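Moesin/ezrin/radixin homolog 2 (Drosophila melanogaster, PDB 7EDR) probably acts as a FERM-domain scaffold beneath the plasma membrane, as merlin relatives do in growth-control signalling. Local coordinates at residues 84-88 against 285-290; 205-209 against 220-225; 217-221 against 231-236. All coordinates share one frame; numbering follows the deposited sequence.

Contact 1: residues 84-88 against 285-290; sequences YAKFF and DLCKGN
The phenyl ring of F87 meets the amide of N290 at its edge and K86 on one of its faces. ND2 of N290 lies in the plane of the ring, 3.4 Å from CD2 of F87, and the amide is turned 81° from the ring, so the two flat groups stand almost perpendicular. CG of K86, the preceding residue, rests 3.8 Å above the plane toward the rim. This is an interlobe joint of the FERM cloverleaf: the end of strand 78-85 of the ubiquitin-like lobe, with the residues that follow it, abuts helix 277-297, the C-terminal helix of the PH-like lobe. Because F87 carries its CG anti to the carbonyl carbon (chi1 -52°), the ring reaches the helix, and its CZ comes to 3.6 Å from CA of G289, where the helix offers bare backbone. The extended chain of K86 passes across L286 at an angle, with CE 3.7 Å from CD1 of L286. Farther along, the ammonium is near D285 without touching its carboxylate; the same lysine makes a cation-pi contact with W58. N290 is steadied within its own helix, where ND2 donates to O of L286 (2.9 Å, 148°) from above the carbonyl plane, while the backbone N of N290 reaches that oxygen from the other face. No direct hydrogen bond crosses the joint, but two waters do. One donates to O of K86 and accepts from ND2 of N290; the other accepts from N of F88 and donates to OD1 of N290, 2.7 Å away.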
loop_
_atom_site.group_PDB
_atom_site.type_symbol
_atom_site.label_atom_id
_atom_site.label_comp_id
_atom_site.label_asym_id
_atom_site.label_seq_id
_atom_site.Cartn_x
_atom_site.Cartn_y
_atom_site.Cartn_z
ATOM N N TYR C 84 -7.058 -19.398 -20.904
ATOM C CA TYR C 84 -6.769 -20.127 -19.666
ATOM C C TYR C 84 -5.965 -19.262 -18.707
ATOM O O TYR C 84 -5.175 -18.413 -19.128
ATOM C CB TYR C 84 -5.905 -21.398 -19.875
ATOM C CG TYR C 84 -6.542 -22.565 -20.548
ATOM C CD1 TYR C 84 -7.817 -22.988 -20.197
ATOM C CD2 TYR C 84 -5.850 -23.283 -21.528
ATOM C CE1 TYR C 84 -8.413 -24.095 -20.823
ATOM C CE2 TYR C 84 -6.429 -24.390 -22.157
ATOM C CZ TYR C 84 -7.717 -24.791 -21.800
ATOM O OH TYR C 84 -8.310 -25.881 -22.413
ATOM N N ALA C 85 -6.113 -19.534 -17.415
ATOM C CA ALA C 85 -5.126 -19.065 -16.457
ATOM C C ALA C 85 -3.831 -19.817 -16.704
ATOM O O ALA C 85 -3.811 -21.053 -16.679
ATOM C CB ALA C 85 -5.595 -19.280 -15.022
ATOM N N LYS C 86 -2.758 -19.070 -16.973
ATOM C CA LYS C 86 -1.432 -19.655 -17.108
ATOM C C LYS C 86 -0.652 -19.581 -15.798
ATOM O O LYS C 86 0.244 -20.412 -15.556
ATOM C CB LYS C 86 -0.678 -18.944 -18.238
ATOM C CG LYS C 86 0.719 -19.455 -18.529
ATOM C CD LYS C 86 1.267 -18.713 -19.736
ATOM C CE LYS C 86 2.626 -19.229 -20.136
ATOM N NZ LYS C 86 3.143 -18.430 -21.276
ATOM N N PHE C 87 -1.003 -18.612 -14.952
ATOM C CA PHE C 87 -0.363 -18.376 -13.668
ATOM C C PHE C 87 -1.433 -18.331 -12.590
ATOM O O PHE C 87 -2.582 -17.936 -12.844
ATOM C CB PHE C 87 0.448 -17.066 -13.673
ATOM C CG PHE C 87 1.411 -16.981 -14.810
ATOM C CD1 PHE C 87 1.111 -16.221 -15.931
ATOM C CD2 PHE C 87 2.611 -17.702 -14.779
ATOM C CE1 PHE C 87 2.003 -16.155 -17.022
ATOM C CE2 PHE C 87 3.514 -17.649 -15.861
ATOM C CZ PHE C 87 3.206 -16.871 -16.985
ATOM N N PHE C 88 -1.045 -18.744 -11.387
ATOM C CA PHE C 88 -1.977 -18.839 -10.279
ATOM C C PHE C 88 -1.522 -17.957 -9.131
ATOM O O PHE C 88 -0.323 -17.892 -8.834
ATOM C CB PHE C 88 -2.100 -20.274 -9.763
ATOM C CG PHE C 88 -2.642 -21.221 -10.757
ATOM C CD1 PHE C 88 -1.852 -21.688 -11.787
ATOM C CD2 PHE C 88 -3.952 -21.669 -10.655
ATOM C CE1 PHE C 88 -2.366 -22.587 -12.707
ATOM C CE2 PHE C 88 -4.465 -22.560 -11.569
ATOM C CZ PHE C 88 -3.683 -23.026 -12.591
ATOM N N ASP C 285 9.438 -19.699 -20.260
ATOM C CA ASP C 285 8.351 -18.726 -20.146
ATOM C C ASP C 285 7.620 -18.847 -18.808
ATOM O O ASP C 285 7.297 -17.836 -18.175
ATOM C CB ASP C 285 7.359 -18.877 -21.301
ATOM C CG ASP C 285 7.973 -18.526 -22.659
ATOM O OD1 ASP C 285 9.079 -17.930 -22.685
ATOM O OD2 ASP C 285 7.347 -18.847 -23.705
ATOM N N LEU C 286 7.349 -20.071 -18.368
ATOM C CA LEU C 286 6.663 -20.273 -17.098
ATOM C C LEU C 286 7.481 -19.722 -15.923
ATOM O O LEU C 286 6.914 -19.138 -14.984
ATOM C CB LEU C 286 6.371 -21.763 -16.911
ATOM C CG LEU C 286 4.959 -22.351 -17.076
ATOM C CD1 LEU C 286 3.877 -21.318 -17.308
ATOM C CD2 LEU C 286 4.920 -23.439 -18.133
ATOM N N CYS C 287 8.816 -19.892 -15.966
ATOM C CA CYS C 287 9.699 -19.405 -14.901
ATOM C C CYS C 287 9.738 -17.883 -14.866
ATOM O O CYS C 287 9.688 -17.270 -13.790
ATOM C CB CYS C 287 11.118 -19.937 -15.101
ATOM S SG CYS C 287 11.410 -21.701 -14.732
ATOM N N LYS C 288 9.875 -17.261 -16.037
ATOM C CA LYS C 288 9.955 -15.809 -16.097
ATOM C C LYS C 288 8.636 -15.184 -15.667
ATOM O O LYS C 288 8.617 -14.267 -14.836
ATOM C CB LYS C 288 10.346 -15.370 -17.511
ATOM C CG LYS C 288 10.419 -13.862 -17.726
ATOM C CD LYS C 288 11.432 -13.197 -16.787
ATOM C CE LYS C 288 11.362 -11.676 -16.931
ATOM N NZ LYS C 288 12.650 -11.012 -16.576
ATOM N N GLY C 289 7.522 -15.674 -16.222
ATOM C CA GLY C 289 6.217 -15.167 -15.824
ATOM C C GLY C 289 5.953 -15.316 -14.338
ATOM O O GLY C 289 5.543 -14.358 -13.671
ATOM N N ASN C 290 6.208 -16.517 -13.791
ATOM C CA ASN C 290 5.944 -16.749 -12.373
ATOM C C ASN C 290 6.853 -15.897 -11.498
ATOM O O ASN C 290 6.413 -15.376 -10.466
ATOM C CB ASN C 290 6.097 -18.233 -12.033
ATOM C CG ASN C 290 4.798 -19.014 -12.231
ATOM O OD1 ASN C 290 3.827 -18.843 -11.479
ATOM N ND2 ASN C 290 4.779 -19.877 -13.242
HETATM O O HOH W 1 2.043 -21.131 -13.606
HETATM O O HOH W 2 1.413 -20.115 -11.472
#

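Contact 2: residues 205-209 against 220-225; sequences GVNYF and WLGVTS
F209 and V223 meet at the apolar centre of this antiparallel hairpin, CE2 of F209 lying 4.2 Å from CG2 of V223, with the side chains set at a slant to each other. Strands 207-212 and 218-223 form the hairpin, which begins the antiparallel sheet of the PH-like lobe. L221, paired with F209, extends the same sheet face, which also carries N207. On the opposite face CG1 of V206 covers one side of the Y208 ring near its rim and touches CA of G222 at 3.6 Å; its other branch, CG2, lies side by side with CG2 of T224. CB of Y208 meets CE3 of W220 at 4.0 Å. Outward from this packing, N207-V223 and F209-L221 are hydrogen-bonded pairs, with Y208-G222 the non-hydrogen-bonded pair between them. N of L221 lies 2.7 Å from O of F209. In return, N of F209 lies 2.8 Å from O of L221. At the polar edge, O of V223 accepts twice from N207: its backbone N arrives at 3.1 Å, nearly straight, and its ND2 at 2.9 Å from the other face of the carbonyl. The asparagine folds back this way with CG beside its own N (chi1 -49°), so one carbonyl oxygen is held by two N-H groups of the same residue. F209 then packs on I279, I283 and L286 of helix 277-297, while V206 and W220 lean on Y231 of strand 227-232.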
loop_
_atom_site.group_PDB
_atom_site.type_symbol
_atom_site.label_atom_id
_atom_site.label_comp_id
_atom_site.label_asym_id
_atom_site.label_seq_id
_atom_site.Cartn_x
_atom_site.Cartn_y
_atom_site.Cartn_z
ATOM N N GLY C 205 -1.673 -25.655 -8.954
ATOM C CA GLY C 205 -0.733 -24.682 -9.475
ATOM C C GLY C 205 0.684 -25.167 -9.687
ATOM O O GLY C 205 1.619 -24.363 -9.606
ATOM N N VAL C 206 0.882 -26.449 -9.975
ATOM C CA VAL C 206 2.206 -26.979 -10.276
ATOM C C VAL C 206 2.232 -27.376 -11.741
ATOM O O VAL C 206 1.449 -28.224 -12.177
ATOM C CB VAL C 206 2.561 -28.185 -9.394
ATOM C CG1 VAL C 206 3.992 -28.606 -9.657
ATOM C CG2 VAL C 206 2.352 -27.865 -7.928
ATOM N N ASN C 207 3.134 -26.780 -12.505
ATOM C CA ASN C 207 3.404 -27.257 -13.850
ATOM C C ASN C 207 4.513 -28.289 -13.733
ATOM O O ASN C 207 5.617 -27.959 -13.291
ATOM C CB ASN C 207 3.794 -26.105 -14.776
ATOM C CG ASN C 207 2.818 -24.917 -14.688
ATOM O OD1 ASN C 207 1.784 -24.906 -15.349
ATOM N ND2 ASN C 207 3.154 -23.918 -13.868
ATOM N N TYR C 208 4.209 -29.537 -14.088
ATOM C CA TYR C 208 5.142 -30.658 -13.980
ATOM C C TYR C 208 5.845 -30.933 -15.306
ATOM O O TYR C 208 5.216 -30.924 -16.368
ATOM C CB TYR C 208 4.420 -31.935 -13.548
ATOM C CG TYR C 208 3.841 -31.911 -12.156
ATOM C CD1 TYR C 208 4.571 -32.402 -11.076
ATOM C CD2 TYR C 208 2.561 -31.416 -11.921
ATOM C CE1 TYR C 208 4.055 -32.409 -9.803
ATOM C CE2 TYR C 208 2.030 -31.409 -10.648
ATOM C CZ TYR C 208 2.785 -31.910 -9.590
ATOM O OH TYR C 208 2.279 -31.897 -8.312
ATOM N N PHE C 209 7.147 -31.215 -15.238
ATOM C CA PHE C 209 7.889 -31.600 -16.424
ATOM C C PHE C 209 8.889 -32.676 -16.036
ATOM O O PHE C 209 9.448 -32.643 -14.931
ATOM C CB PHE C 209 8.616 -30.421 -17.074
ATOM C CG PHE C 209 7.714 -29.275 -17.378
ATOM C CD1 PHE C 209 7.103 -29.169 -18.611
ATOM C CD2 PHE C 209 7.444 -28.316 -16.407
ATOM C CE1 PHE C 209 6.251 -28.131 -18.885
ATOM C CE2 PHE C 209 6.601 -27.285 -16.669
ATOM C CZ PHE C 209 6.004 -27.183 -17.923
ATOM N N TRP C 220 10.697 -35.009 -11.510
ATOM C CA TRP C 220 9.741 -34.029 -12.012
ATOM C C TRP C 220 10.166 -32.629 -11.587
ATOM O O TRP C 220 10.429 -32.383 -10.399
ATOM C CB TRP C 220 8.322 -34.321 -11.511
ATOM C CG TRP C 220 7.752 -35.597 -12.041
ATOM C CD1 TRP C 220 7.735 -36.821 -11.412
ATOM C CD2 TRP C 220 7.128 -35.789 -13.309
ATOM N NE1 TRP C 220 7.134 -37.756 -12.222
ATOM C CE2 TRP C 220 6.757 -37.149 -13.393
ATOM C CE3 TRP C 220 6.857 -34.947 -14.391
ATOM C CZ2 TRP C 220 6.124 -37.680 -14.516
ATOM C CZ3 TRP C 220 6.226 -35.470 -15.501
ATOM C CH2 TRP C 220 5.858 -36.824 -15.554
ATOM N N LEU C 221 10.261 -31.733 -12.567
ATOM C CA LEU C 221 10.352 -30.308 -12.295
ATOM C C LEU C 221 8.943 -29.752 -12.114
ATOM O O LEU C 221 8.075 -29.935 -12.975
ATOM C CB LEU C 221 11.063 -29.586 -13.441
ATOM C CG LEU C 221 11.193 -28.076 -13.249
ATOM C CD1 LEU C 221 12.249 -27.757 -12.183
ATOM C CD2 LEU C 221 11.504 -27.393 -14.573
ATOM N N GLY C 222 8.712 -29.084 -10.984
ATOM C CA GLY C 222 7.451 -28.402 -10.763
ATOM C C GLY C 222 7.614 -26.895 -10.682
ATOM O O GLY C 222 8.074 -26.376 -9.654
ATOM N N VAL C 223 7.260 -26.184 -11.755
ATOM C CA VAL C 223 7.294 -24.720 -11.754
ATOM C C VAL C 223 6.001 -24.194 -11.135
ATOM O O VAL C 223 4.908 -24.449 -11.654
ATOM C CB VAL C 223 7.463 -24.164 -13.173
ATOM C CG1 VAL C 223 7.685 -22.661 -13.125
ATOM C CG2 VAL C 223 8.573 -24.876 -13.916
ATOM N N THR C 224 6.126 -23.436 -10.043
ATOM C CA THR C 224 4.984 -22.917 -9.297
ATOM C C THR C 224 5.077 -21.401 -9.165
ATOM O O THR C 224 6.094 -20.776 -9.483
ATOM C CB THR C 224 4.903 -23.525 -7.884
ATOM O OG1 THR C 224 5.792 -22.812 -6.989
ATOM C CG2 THR C 224 5.284 -25.000 -7.922
ATOM N N SER C 225 3.995 -20.825 -8.630
ATOM C CA SER C 225 3.960 -19.403 -8.317
ATOM C C SER C 225 5.023 -19.002 -7.300
ATOM O O SER C 225 5.388 -17.822 -7.233
ATOM C CB SER C 225 2.589 -19.035 -7.755
ATOM O OG SER C 225 2.429 -19.599 -6.462
HETATM O O HOH W 3 1.253 -21.970 -8.932
#

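Contact 3: residues 217-221 against 231-236; sequences TKLWL and YDERDK
NE1 of W220 donates to the backbone O of E233 at 2.8 Å. The oxygen lies in the indole plane, although the donor is tilted from the carbonyl plane and the bond is somewhat bent, 150° at the hydrogen. The bond ties strand 218-223 to the turn that follows Y231 in the antiparallel sheet of the PH-like lobe, where W220 and Y231 form a hydrogen-bonded pair: N of W220 to O of Y231 measures 2.9 Å and the return bond, N of Y231 to O of W220, 2.8 Å. Past Y231 a type I turn runs from D232 to D235, with an Asx turn inside it, OD1 of D232 accepting from N of R234 through its anti lone pair. This brings the extended K236 back over the indole, where CE sits 3.5 Å from the centroid of the six-membered ring of W220 and NZ 4.0 Å from it, almost along the ring normal, a CH-pi and a cation-pi contact on one face. The bent chain of K218 crosses E233, and its NZ forms a salt bridge to OE2 of E233 at 3.3 Å, its hydrogen bond weak. OE1 of E233 lies over the face of the R234 guanidinium, a long ion pair of charges alone. The carboxylate thus probably offsets two cations, while the indole uses its N-H and its pi face at once, which probably fixes its rotation.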
loop_
_atom_site.group_PDB
_atom_site.type_symbol
_atom_site.label_atom_id
_atom_site.label_comp_id
_atom_site.label_asym_id
_atom_site.label_seq_id
_atom_site.Cartn_x
_atom_site.Cartn_y
_atom_site.Cartn_z
ATOM N N THR C 217 18.938 -39.708 -12.813
ATOM C CA THR C 217 17.715 -39.990 -12.071
ATOM C C THR C 217 16.544 -39.262 -12.716
ATOM O O THR C 217 16.619 -38.062 -12.998
ATOM C CB THR C 217 17.840 -39.544 -10.620
ATOM O OG1 THR C 217 18.994 -40.134 -10.021
ATOM C CG2 THR C 217 16.601 -39.938 -9.845
ATOM N N LYS C 218 15.463 -39.993 -12.956
ATOM C CA LYS C 218 14.250 -39.395 -13.490
ATOM C C LYS C 218 13.505 -38.670 -12.373
ATOM O O LYS C 218 13.256 -39.237 -11.301
ATOM C CB LYS C 218 13.379 -40.465 -14.145
ATOM C CG LYS C 218 14.057 -41.140 -15.329
ATOM C CD LYS C 218 13.279 -42.345 -15.842
ATOM C CE LYS C 218 11.908 -41.929 -16.360
ATOM N NZ LYS C 218 11.142 -43.038 -17.014
ATOM N N LEU C 219 13.183 -37.402 -12.614
ATOM C CA LEU C 219 12.532 -36.561 -11.623
ATOM C C LEU C 219 11.481 -35.715 -12.318
ATOM O O LEU C 219 11.402 -35.665 -13.554
ATOM C CB LEU C 219 13.543 -35.649 -10.908
ATOM C CG LEU C 219 14.728 -36.276 -10.166
ATOM C CD1 LEU C 219 15.817 -35.244 -9.922
ATOM C CD2 LEU C 219 14.280 -36.878 -8.854
ATOM N N TRP C 220 10.697 -35.009 -11.510
ATOM C CA TRP C 220 9.741 -34.029 -12.012
ATOM C C TRP C 220 10.166 -32.629 -11.587
ATOM O O TRP C 220 10.429 -32.383 -10.399
ATOM C CB TRP C 220 8.322 -34.321 -11.511
ATOM C CG TRP C 220 7.752 -35.597 -12.041
ATOM C CD1 TRP C 220 7.735 -36.821 -11.412
ATOM C CD2 TRP C 220 7.128 -35.789 -13.309
ATOM N NE1 TRP C 220 7.134 -37.756 -12.222
ATOM C CE2 TRP C 220 6.757 -37.149 -13.393
ATOM C CE3 TRP C 220 6.857 -34.947 -14.391
ATOM C CZ2 TRP C 220 6.124 -37.680 -14.516
ATOM C CZ3 TRP C 220 6.226 -35.470 -15.501
ATOM C CH2 TRP C 220 5.858 -36.824 -15.554
ATOM N N LEU C 221 10.261 -31.733 -12.567
ATOM C CA LEU C 221 10.352 -30.308 -12.295
ATOM C C LEU C 221 8.943 -29.752 -12.114
ATOM O O LEU C 221 8.075 -29.935 -12.975
ATOM C CB LEU C 221 11.063 -29.586 -13.441
ATOM C CG LEU C 221 11.193 -28.076 -13.249
ATOM C CD1 LEU C 221 12.249 -27.757 -12.183
ATOM C CD2 LEU C 221 11.504 -27.393 -14.573
ATOM N N TYR C 231 10.574 -33.206 -7.728
ATOM C CA TYR C 231 9.833 -34.363 -7.247
ATOM C C TYR C 231 10.512 -35.650 -7.676
ATOM O O TYR C 231 11.152 -35.724 -8.737
ATOM C CB TYR C 231 8.388 -34.411 -7.765
ATOM C CG TYR C 231 7.521 -33.250 -7.368
ATOM C CD1 TYR C 231 7.449 -32.109 -8.174
ATOM C CD2 TYR C 231 6.751 -33.290 -6.205
ATOM C CE1 TYR C 231 6.644 -31.043 -7.825
ATOM C CE2 TYR C 231 5.939 -32.225 -5.853
ATOM C CZ TYR C 231 5.898 -31.106 -6.672
ATOM O OH TYR C 231 5.115 -30.034 -6.355
ATOM N N ASP C 232 10.321 -36.675 -6.856
ATOM C CA ASP C 232 10.678 -38.022 -7.259
ATOM C C ASP C 232 9.776 -38.483 -8.393
ATOM O O ASP C 232 8.623 -38.052 -8.514
ATOM C CB ASP C 232 10.555 -38.979 -6.082
ATOM C CG ASP C 232 11.287 -40.267 -6.321
ATOM O OD1 ASP C 232 10.807 -41.067 -7.158
ATOM O OD2 ASP C 232 12.344 -40.468 -5.680
ATOM N N GLU C 233 10.312 -39.381 -9.225
ATOM C CA GLU C 233 9.574 -39.848 -10.392
ATOM C C GLU C 233 8.189 -40.374 -10.027
ATOM O O GLU C 233 7.239 -40.211 -10.803
ATOM C CB GLU C 233 10.372 -40.930 -11.106
ATOM C CG GLU C 233 9.734 -41.411 -12.398
ATOM C CD GLU C 233 10.317 -42.731 -12.882
ATOM O OE1 GLU C 233 11.206 -43.301 -12.195
ATOM O OE2 GLU C 233 9.885 -43.194 -13.957
ATOM N N ARG C 234 8.041 -40.963 -8.840
ATOM C CA ARG C 234 6.816 -41.659 -8.469
ATOM C C ARG C 234 6.043 -40.974 -7.353
ATOM O O ARG C 234 5.093 -41.565 -6.828
ATOM C CB ARG C 234 7.128 -43.094 -8.051
ATOM C CG ARG C 234 8.060 -43.802 -8.999
ATOM C CD ARG C 234 8.237 -45.278 -8.656
ATOM N NE ARG C 234 9.061 -45.953 -9.658
ATOM C CZ ARG C 234 8.726 -46.104 -10.940
ATOM N NH1 ARG C 234 7.564 -45.640 -11.397
ATOM N NH2 ARG C 234 9.558 -46.730 -11.768
ATOM N N ASP C 235 6.431 -39.760 -6.960
ATOM C CA ASP C 235 5.725 -39.020 -5.913
ATOM C C ASP C 235 5.552 -37.569 -6.384
ATOM O O ASP C 235 6.396 -36.705 -6.122
ATOM C CB ASP C 235 6.484 -39.110 -4.598
ATOM C CG ASP C 235 5.733 -38.490 -3.438
ATOM O OD1 ASP C 235 4.714 -37.803 -3.652
ATOM O OD2 ASP C 235 6.176 -38.683 -2.293
ATOM N N LYS C 236 4.446 -37.308 -7.080
ATOM C CA LYS C 236 4.088 -35.952 -7.463
ATOM C C LYS C 236 3.424 -35.171 -6.335
ATOM O O LYS C 236 3.217 -33.962 -6.481
ATOM C CB LYS C 236 3.159 -35.979 -8.669
ATOM C CG LYS C 236 3.824 -36.329 -9.981
ATOM C CD LYS C 236 2.875 -35.964 -11.134
ATOM C CE LYS C 236 3.534 -36.085 -12.491
ATOM N NZ LYS C 236 2.552 -35.868 -13.599
#

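Overall arrangement
Contacts 2 and 3 share W220 and L221 and use the two edges of strand 218-223, flanked in the antiparallel sheet by strands 207-212 and 227-232; their centres are about 11 Å apart. They also touch through a probable hydrogen bond from Y208 OH to K236 O and through the rings of Y208 and Y231. Contact 1 lies about 10 Å from contact 2 and about 21 Å from contact 3, centre to centre. Along the chain contact 3 begins on the strand where contact 2 ends, both within the long loop closed by contact 1. L286 and N290 reach F209, T224 and S225, so helix 277-297 connects the PH-like sheet to the ubiquitin-like lobe, consistent with a compact FERM cloverleaf.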